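Local coordinates for putative methyl-accepting chemotaxis signal transduction protein (Campylobacter jejuni subsp. jejuni serotype O:2, PDB 4XMR) that binds isoleucine in a tandem PAS sensory domain and probably passes the signal across the membrane to steer chemotaxis, at residues Phe39-Tyr52 / Lys145-Val159. Residues are numbered along the deposited sequence; the frame is centred on the assembly and turned at random. Where two conformers were deposited one is given.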
ATOM      1  N   PHE B  39      11.092  -3.930   0.751  1.00 10.44           N
ATOM      2  CA  PHE B  39      11.134  -5.233   0.098  1.00  9.13           C
ATOM      3  C   PHE B  39      12.542  -5.508  -0.428  1.00  9.86           C
ATOM      4  O   PHE B  39      13.083  -6.599  -0.252  1.00 10.16           O
ATOM      5  CB  PHE B  39      10.112  -5.221  -1.046  1.00 10.36           C
ATOM      6  CG  PHE B  39      10.202  -6.391  -1.996  1.00  9.97           C
ATOM      7  CD1 PHE B  39       9.465  -7.543  -1.770  1.00 10.56           C
ATOM      8  CD2 PHE B  39      10.979  -6.313  -3.148  1.00 11.46           C
ATOM      9  CE1 PHE B  39       9.510  -8.604  -2.667  1.00 10.30           C
ATOM     10  CE2 PHE B  39      11.043  -7.373  -4.043  1.00 10.83           C
ATOM     11  CZ  PHE B  39      10.301  -8.516  -3.807  1.00 10.67           C
ATOM     12  N   THR B  40      13.122  -4.522  -1.099  1.00 10.18           N
ATOM     13  CA  THR B  40      14.431  -4.687  -1.717  1.00 10.76           C
ATOM     14  C   THR B  40      15.517  -4.889  -0.664  1.00 10.93           C
ATOM     15  O   THR B  40      16.410  -5.720  -0.841  1.00 11.39           O
ATOM     16  CB  THR B  40      14.738  -3.480  -2.637  1.00 12.16           C
ATOM     17  OG1 THR B  40      13.695  -3.380  -3.613  1.00 13.02           O
ATOM     18  CG2 THR B  40      16.064  -3.659  -3.363  1.00 13.80           C
ATOM     19  N   ARG B  41      15.424  -4.162   0.448  1.00 10.87           N
ATOM     20  CA  ARG B  41      16.361  -4.343   1.559  1.00 11.26           C
ATOM     21  C   ARG B  41      16.256  -5.737   2.168  1.00 11.61           C
ATOM     22  O   ARG B  41      17.267  -6.350   2.517  1.00 12.29           O
ATOM     23  CB  ARG B  41      16.125  -3.299   2.649  1.00 13.51           C
ATOM     24  CG  ARG B  41      16.705  -1.920   2.353  1.00 19.06           C
ATOM     25  CD  ARG B  41      16.666  -1.045   3.602  1.00 23.99           C
ATOM     26  NE  ARG B  41      15.305  -0.612   3.875  1.00 36.54           N
ATOM     27  CZ  ARG B  41      14.791   0.525   3.428  1.00 31.85           C
ATOM     28  NH1 ARG B  41      15.540   1.356   2.709  1.00 34.42           N
ATOM     29  NH2 ARG B  41      13.538   0.839   3.712  1.00 31.73           N
ATOM     30  N   ALA B  42      15.033  -6.234   2.320  1.00 10.12           N
ATOM     31  CA  ALA B  42      14.831  -7.569   2.874  1.00  9.96           C
ATOM     32  C   ALA B  42      15.455  -8.624   1.959  1.00 10.32           C
ATOM     33  O   ALA B  42      16.102  -9.573   2.427  1.00 10.69           O
ATOM     34  CB  ALA B  42      13.347  -7.841   3.091  1.00 10.47           C
ATOM     35  N   LEU B  43      15.249  -8.464   0.656  1.00  9.13           N
ATOM     36  CA  LEU B  43      15.811  -9.380  -0.329  1.00  8.73           C
ATOM     37  C   LEU B  43      17.345  -9.363  -0.262  1.00  9.77           C
ATOM     38  O   LEU B  43      17.977 -10.419  -0.241  1.00 10.04           O
ATOM     39  CB  LEU B  43      15.293  -9.022  -1.722  1.00  9.61           C
ATOM     40  CG  LEU B  43      15.796  -9.866  -2.887  1.00 10.63           C
ATOM     41  CD1 LEU B  43      15.716 -11.360  -2.594  1.00 11.23           C
ATOM     42  CD2 LEU B  43      14.956  -9.536  -4.112  1.00 13.04           C
ATOM     43  N   GLU B  44      17.943  -8.173  -0.208  1.00 10.31           N
ATOM     44  CA  GLU B  44      19.394  -8.062  -0.055  1.00 11.09           C
ATOM     45  C   GLU B  44      19.884  -8.846   1.156  1.00 11.71           C
ATOM     46  O   GLU B  44      20.882  -9.562   1.083  1.00 11.90           O
ATOM     47  CB  GLU B  44      19.782  -6.588   0.098  1.00 15.66           C
ATOM     48  CG  GLU B  44      21.189  -6.347   0.697  1.00 20.80           C
ATOM     49  CD  GLU B  44      21.430  -4.896   1.093  1.00 25.33           C
ATOM     50  OE1 GLU B  44      20.511  -4.260   1.664  1.00 29.78           O
ATOM     51  OE2 GLU B  44      22.542  -4.384   0.832  1.00 27.51           O
ATOM     52  N   LYS B  45      19.189  -8.693   2.274  1.00 11.31           N
ATOM     53  CA  LYS B  45      19.609  -9.331   3.518  1.00 12.59           C
ATOM     54  C   LYS B  45      19.538 -10.855   3.398  1.00 12.14           C
ATOM     55  O   LYS B  45      20.442 -11.558   3.860  1.00 13.07           O
ATOM     56  CB  LYS B  45      18.774  -8.825   4.696  1.00 14.48           C
ATOM     57  CG  LYS B  45      19.218  -9.313   6.068  1.00 20.48           C
ATOM     58  CD  LYS B  45      18.352  -8.698   7.169  1.00 23.27           C
ATOM     59  CE  LYS B  45      18.725  -9.237   8.542  1.00 29.44           C
ATOM     60  NZ  LYS B  45      17.939  -8.574   9.622  1.00 43.89           N
ATOM     61  N   ASP B  46      18.486 -11.372   2.766  1.00 10.95           N
ATOM     62  CA  ASP B  46      18.395 -12.815   2.593  1.00 11.61           C
ATOM     63  C   ASP B  46      19.467 -13.347   1.637  1.00 11.23           C
ATOM     64  O   ASP B  46      20.006 -14.423   1.856  1.00 12.60           O
ATOM     65  CB  ASP B  46      16.986 -13.209   2.141  1.00 11.59           C
ATOM     66  CG  ASP B  46      16.079 -13.555   3.307  1.00 13.40           C
ATOM     67  OD1 ASP B  46      16.583 -14.065   4.338  1.00 16.29           O
ATOM     68  OD2 ASP B  46      14.854 -13.343   3.189  1.00 13.09           O
ATOM     69  N   ILE B  47      19.796 -12.600   0.595  1.00 10.20           N
ATOM     70  CA  ILE B  47      20.863 -13.042  -0.297  1.00 11.94           C
ATOM     71  C   ILE B  47      22.215 -13.046   0.425  1.00 11.21           C
ATOM     72  O   ILE B  47      22.969 -14.027   0.360  1.00 12.32           O
ATOM     73  CB  ILE B  47      20.928 -12.188  -1.584  1.00 10.80           C
ATOM     74  CG1 ILE B  47      19.643 -12.378  -2.390  1.00 12.76           C
ATOM     75  CG2 ILE B  47      22.159 -12.571  -2.411  1.00 11.98           C
ATOM     76  CD1 ILE B  47      19.469 -11.381  -3.524  1.00 13.79           C
ATOM     77  N   ALA B  48      22.497 -11.957   1.130  1.00 11.60           N
ATOM     78  CA  ALA B  48      23.759 -11.826   1.836  1.00 12.40           C
ATOM     79  C   ALA B  48      23.882 -12.791   3.022  1.00 12.59           C
ATOM     80  O   ALA B  48      24.979 -13.018   3.524  1.00 15.00           O
ATOM     81  CB  ALA B  48      23.958 -10.385   2.280  1.00 14.04           C
ATOM     82  N   ASN B  49      22.759 -13.360   3.452  0.62 12.02           N
ATOM     83  CA  ASN B  49      22.758 -14.351   4.528  0.62 11.86           C
ATOM     84  C   ASN B  49      23.208 -15.738   4.059  0.62 12.86           C
ATOM     85  O   ASN B  49      23.480 -16.616   4.872  0.62 14.26           O
ATOM     86  CB  ASN B  49      21.364 -14.444   5.151  0.62 13.08           C
ATOM     87  CG  ASN B  49      21.322 -15.334   6.365  0.62 17.25           C
ATOM     88  OD1 ASN B  49      22.121 -15.179   7.283  0.62 23.28           O
ATOM     89  ND2 ASN B  49      20.393 -16.281   6.375  0.62 25.76           N
ATOM     90  N   LEU B  50      23.266 -15.938   2.748  1.00 12.90           N
ATOM     91  CA  LEU B  50      23.824 -17.168   2.194  1.00 12.34           C
ATOM     92  C   LEU B  50      25.313 -17.225   2.529  1.00 13.36           C
ATOM     93  O   LEU B  50      25.965 -16.185   2.623  1.00 14.50           O
ATOM     94  CB  LEU B  50      23.640 -17.212   0.682  1.00 11.99           C
ATOM     95  CG  LEU B  50      22.203 -17.429   0.187  1.00 13.69           C
ATOM     96  CD1 LEU B  50      22.136 -17.180  -1.320  1.00 14.07           C
ATOM     97  CD2 LEU B  50      21.701 -18.837   0.530  1.00 16.27           C
ATOM     98  N   PRO B  51      25.850 -18.429   2.735  1.00 15.83           N
ATOM     99  CA  PRO B  51      27.290 -18.484   3.009  1.00 18.16           C
ATOM    100  C   PRO B  51      28.123 -17.977   1.831  1.00 17.87           C
ATOM    101  O   PRO B  51      27.690 -18.089   0.681  1.00 18.48           O
ATOM    102  CB  PRO B  51      27.553 -19.970   3.278  1.00 21.93           C
ATOM    103  CG  PRO B  51      26.373 -20.699   2.754  1.00 22.63           C
ATOM    104  CD  PRO B  51      25.206 -19.749   2.761  1.00 19.99           C
ATOM    105  N   TYR B  52      29.292 -17.414   2.129  1.00 18.85           N
ATOM    106  CA  TYR B  52      30.160 -16.812   1.114  1.00 18.38           C
ATOM    107  C   TYR B  52      30.407 -17.781  -0.054  1.00 23.20           C
ATOM    108  O   TYR B  52      30.341 -17.391  -1.224  1.00 21.64           O
ATOM    109  CB  TYR B  52      31.469 -16.338   1.776  1.00 22.54           C
ATOM    110  CG  TYR B  52      32.451 -15.582   0.888  1.00 22.07           C
ATOM    111  CD1 TYR B  52      33.436 -16.255   0.189  1.00 20.81           C
ATOM    112  CD2 TYR B  52      32.412 -14.194   0.785  1.00 27.70           C
ATOM    113  CE1 TYR B  52      34.335 -15.585  -0.616  1.00 20.01           C
ATOM    114  CE2 TYR B  52      33.315 -13.504  -0.016  1.00 28.60           C
ATOM    115  CZ  TYR B  52      34.279 -14.213  -0.712  1.00 24.50           C
ATOM    116  OH  TYR B  52      35.184 -13.555  -1.514  1.00 31.36           O
ATOM    117  N   LYS B 145      20.327  -2.319  -5.467  1.00 12.75           N
ATOM    118  CA  LYS B 145      21.174  -2.278  -4.296  1.00 12.79           C
ATOM    119  C   LYS B 145      22.363  -3.185  -4.504  1.00 12.68           C
ATOM    120  O   LYS B 145      22.206  -4.343  -4.890  1.00 13.05           O
ATOM    121  CB  LYS B 145      20.401  -2.716  -3.051  1.00 15.71           C
ATOM    122  CG  LYS B 145      21.206  -2.575  -1.771  1.00 22.09           C
ATOM    123  CD  LYS B 145      20.346  -2.098  -0.621  1.00 29.13           C
ATOM    124  CE  LYS B 145      21.116  -1.151   0.294  1.00 27.23           C
ATOM    125  NZ  LYS B 145      22.416  -1.717   0.760  1.00 25.20           N
ATOM    126  N   ALA B 146      23.557  -2.665  -4.245  1.00 13.28           N
ATOM    127  CA  ALA B 146      24.754  -3.475  -4.335  1.00 14.36           C
ATOM    128  C   ALA B 146      24.747  -4.456  -3.180  1.00 14.20           C
ATOM    129  O   ALA B 146      24.472  -4.081  -2.035  1.00 17.26           O
ATOM    130  CB  ALA B 146      25.996  -2.600  -4.288  1.00 16.08           C
ATOM    131  N   ILE B 147      25.045  -5.715  -3.481  0.50 13.58           N
ATOM    132  CA  ILE B 147      25.070  -6.758  -2.467  0.50 14.88           C
ATOM    133  C   ILE B 147      26.504  -7.083  -2.122  0.50 13.45           C
ATOM    134  O   ILE B 147      27.294  -7.425  -3.004  0.50 14.88           O
ATOM    135  CB  ILE B 147      24.407  -8.050  -2.969  0.50 17.77           C
ATOM    136  CG1 ILE B 147      23.045  -7.739  -3.584  0.50 19.19           C
ATOM    137  CG2 ILE B 147      24.292  -9.074  -1.839  0.50 22.42           C
ATOM    138  CD1 ILE B 147      22.104  -7.053  -2.630  0.50 22.49           C
ATOM    139  N   TYR B 148      26.827  -6.990  -0.838  1.00 14.90           N
ATOM    140  CA  TYR B 148      28.154  -7.329  -0.346  1.00 16.65           C
ATOM    141  C   TYR B 148      28.087  -8.528   0.580  1.00 16.89           C
ATOM    142  O   TYR B 148      27.111  -8.702   1.310  1.00 19.27           O
ATOM    143  CB  TYR B 148      28.756  -6.150   0.410  1.00 18.89           C
ATOM    144  CG  TYR B 148      28.990  -4.959  -0.472  1.00 17.39           C
ATOM    145  CD1 TYR B 148      30.192  -4.805  -1.157  1.00 18.38           C
ATOM    146  CD2 TYR B 148      28.005  -3.996  -0.642  1.00 16.41           C
ATOM    147  CE1 TYR B 148      30.403  -3.719  -1.984  1.00 20.18           C
ATOM    148  CE2 TYR B 148      28.208  -2.910  -1.458  1.00 20.46           C
ATOM    149  CZ  TYR B 148      29.406  -2.776  -2.122  1.00 20.81           C
ATOM    150  OH  TYR B 148      29.587  -1.691  -2.940  1.00 24.17           O
ATOM    151  N   LYS B 149      29.131  -9.345   0.538  1.00 16.26           N
ATOM    152  CA  LYS B 149      29.298 -10.454   1.461  1.00 16.57           C
ATOM    153  C   LYS B 149      30.707 -10.358   2.026  1.00 14.96           C
ATOM    154  O   LYS B 149      31.678 -10.366   1.273  1.00 14.41           O
ATOM    155  CB  LYS B 149      29.134 -11.790   0.738  1.00 17.73           C
ATOM    156  CG  LYS B 149      29.287 -13.014   1.639  1.00 18.47           C
ATOM    157  CD  LYS B 149      28.180 -13.094   2.686  1.00 17.99           C
ATOM    158  CE  LYS B 149      28.340 -14.342   3.544  1.00 18.72           C
ATOM    159  NZ  LYS B 149      27.221 -14.535   4.503  1.00 17.28           N
ATOM    160  N   ASP B 150      30.821 -10.240   3.348  1.00 14.15           N
ATOM    161  CA  ASP B 150      32.110 -10.080   4.008  1.00 13.90           C
ATOM    162  C   ASP B 150      32.893  -8.935   3.374  1.00 17.05           C
ATOM    163  O   ASP B 150      34.110  -9.014   3.194  1.00 17.63           O
ATOM    164  CB  ASP B 150      32.906 -11.385   3.974  1.00 14.58           C
ATOM    165  CG  ASP B 150      32.260 -12.478   4.802  1.00 14.89           C
ATOM    166  OD1 ASP B 150      31.118 -12.278   5.272  1.00 15.79           O
ATOM    167  OD2 ASP B 150      32.877 -13.550   4.976  1.00 15.88           O
ATOM    168  N   GLY B 151      32.171  -7.873   3.024  1.00 17.21           N
ATOM    169  CA  GLY B 151      32.771  -6.679   2.462  1.00 17.47           C
ATOM    170  C   GLY B 151      33.094  -6.724   0.979  1.00 17.73           C
ATOM    171  O   GLY B 151      33.595  -5.740   0.423  1.00 20.41           O
ATOM    172  N   LYS B 152      32.805  -7.852   0.336  1.00 17.03           N
ATOM    173  CA  LYS B 152      33.134  -8.043  -1.074  1.00 17.82           C
ATOM    174  C   LYS B 152      31.890  -7.965  -1.946  1.00 16.10           C
ATOM    175  O   LYS B 152      30.865  -8.568  -1.634  1.00 16.52           O
ATOM    176  CB  LYS B 152      33.827  -9.392  -1.277  1.00 21.55           C
ATOM    177  CG  LYS B 152      35.010  -9.618  -0.342  1.00 28.30           C
ATOM    178  CD  LYS B 152      36.342  -9.578  -1.076  1.00 33.59           C
ATOM    179  CE  LYS B 152      37.502  -9.570  -0.088  1.00 37.66           C
ATOM    180  NZ  LYS B 152      38.757 -10.151  -0.646  1.00 38.07           N
ATOM    181  N   ILE B 153      31.981  -7.219  -3.040  1.00 16.44           N
ATOM    182  CA  ILE B 153      30.854  -7.080  -3.945  1.00 16.49           C
ATOM    183  C   ILE B 153      30.511  -8.423  -4.583  1.00 15.38           C
ATOM    184  O   ILE B 153      31.380  -9.123  -5.108  1.00 19.54           O
ATOM    185  CB  ILE B 153      31.122  -5.997  -5.031  1.00 18.52           C
ATOM    186  CG1 ILE B 153      29.880  -5.765  -5.884  1.00 19.55           C
ATOM    187  CG2 ILE B 153      32.332  -6.352  -5.903  1.00 24.82           C
ATOM    188  CD1 ILE B 153      28.731  -5.160  -5.113  1.00 20.69           C
ATOM    189  N   ILE B 154      29.244  -8.797  -4.482  1.00 14.64           N
ATOM    190  CA  ILE B 154      28.742 -10.001  -5.129  1.00 16.07           C
ATOM    191  C   ILE B 154      28.050  -9.630  -6.442  1.00 16.69           C
ATOM    192  O   ILE B 154      28.173 -10.316  -7.460  1.00 18.39           O
ATOM    193  CB  ILE B 154      27.750 -10.747  -4.207  1.00 20.86           C
ATOM    194  CG1 ILE B 154      28.462 -11.200  -2.929  1.00 22.61           C
ATOM    195  CG2 ILE B 154      27.092 -11.924  -4.934  1.00 23.63           C
ATOM    196  CD1 ILE B 154      29.749 -11.971  -3.182  1.00 21.97           C
ATOM    197  N   GLY B 155      27.324  -8.520  -6.422  1.00 15.53           N
ATOM    198  CA  GLY B 155      26.629  -8.081  -7.605  1.00 14.76           C
ATOM    199  C   GLY B 155      25.638  -7.022  -7.217  1.00 12.54           C
ATOM    200  O   GLY B 155      25.651  -6.540  -6.085  1.00 14.68           O
ATOM    201  N   VAL B 156      24.793  -6.651  -8.165  1.00 11.85           N
ATOM    202  CA  VAL B 156      23.775  -5.646  -7.918  1.00 11.45           C
ATOM    203  C   VAL B 156      22.391  -6.273  -8.063  1.00 10.29           C
ATOM    204  O   VAL B 156      22.042  -6.819  -9.111  1.00 11.06           O
ATOM    205  CB  VAL B 156      23.917  -4.439  -8.860  1.00 13.84           C
ATOM    206  CG1 VAL B 156      22.766  -3.472  -8.638  1.00 14.92           C
ATOM    207  CG2 VAL B 156      25.273  -3.745  -8.628  1.00 16.24           C
ATOM    208  N   LEU B 157      21.623  -6.210  -6.983  1.00  9.41           N
ATOM    209  CA  LEU B 157      20.235  -6.653  -6.974  1.00  9.97           C
ATOM    210  C   LEU B 157      19.357  -5.604  -7.633  1.00  9.24           C
ATOM    211  O   LEU B 157      19.514  -4.404  -7.362  1.00 11.08           O
ATOM    212  CB  LEU B 157      19.787  -6.833  -5.534  1.00 10.59           C
ATOM    213  CG  LEU B 157      18.307  -7.125  -5.308  1.00 11.93           C
ATOM    214  CD1 LEU B 157      17.947  -8.513  -5.832  1.00 14.39           C
ATOM    215  CD2 LEU B 157      17.974  -6.995  -3.828  1.00 12.87           C
ATOM    216  N   GLY B 158      18.426  -6.040  -8.479  1.00  9.62           N
ATOM    217  CA  GLY B 158      17.436  -5.151  -9.050  1.00  9.55           C
ATOM    218  C   GLY B 158      16.036  -5.721  -8.922  1.00  9.38           C
ATOM    219  O   GLY B 158      15.824  -6.942  -9.038  1.00 10.03           O
ATOM    220  N   VAL B 159      15.090  -4.827  -8.658  1.00  9.95           N
ATOM    221  CA  VAL B 159      13.672  -5.157  -8.578  1.00  9.36           C
ATOM    222  C   VAL B 159      12.908  -4.196  -9.483  1.00  8.82           C
ATOM    223  O   VAL B 159      12.991  -2.975  -9.289  1.00 10.43           O
ATOM    224  CB  VAL B 159      13.158  -5.039  -7.124  1.00 10.12           C
ATOM    225  CG1 VAL B 159      11.647  -5.241  -7.067  1.00 11.86           C
ATOM    226  CG2 VAL B 159      13.891  -6.026  -6.211  1.00 10.84           C
TER
HETATM  227  O   HOH W   1      24.961  -5.654   0.957  1.00 27.43           O
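Leu-157 lies against the helical turn from Thr-40 to Leu-43: its CD1 meets Leu-43 CD2 at 3.6 Å, while its CD2 packs against Thr-40 O. A branched end suits this place, since one methyl can meet Leu-43 and Ile-47 and the other the backbone near Thr-40 and Glu-44. Ile-47 extends the apolar row to Leu-157 and Ile-147, and Val-159 touches the Phe-39 ring, CG2 lying at its edge. In the conformer given, Ile-147 sets CD1 3.5 Å from Glu-44 CG, against the methylene part of that acid. The end of the long helix 9-48 thus packs on an antiparallel hairpin of the membrane-distal PAS-like (Cache) sheet, whose pocket holds isoleucine; the strands are joined by a type I' turn from Lys-149 to Lys-152, and Ile-154 and Gly-155 form a classic bulge opposite Ile-147. Beside the apolar row, Glu-44 OE2 forms a salt bridge with Lys-145 NZ at 2.7 Å, met on its syn side; a water giving a second bond to OE2 accepts from Tyr-148 N. Lys-149 NZ donates to two carbonyls, Ala-48 O at 2.9 Å and Leu-50 O at 2.8 Å, the latter from above the carbonyl plane. A long lysine chain lets the amine reach both acceptors, while Lys-149 CG rests 3.4 Å from Tyr-52 CD2, at the edge of that ring.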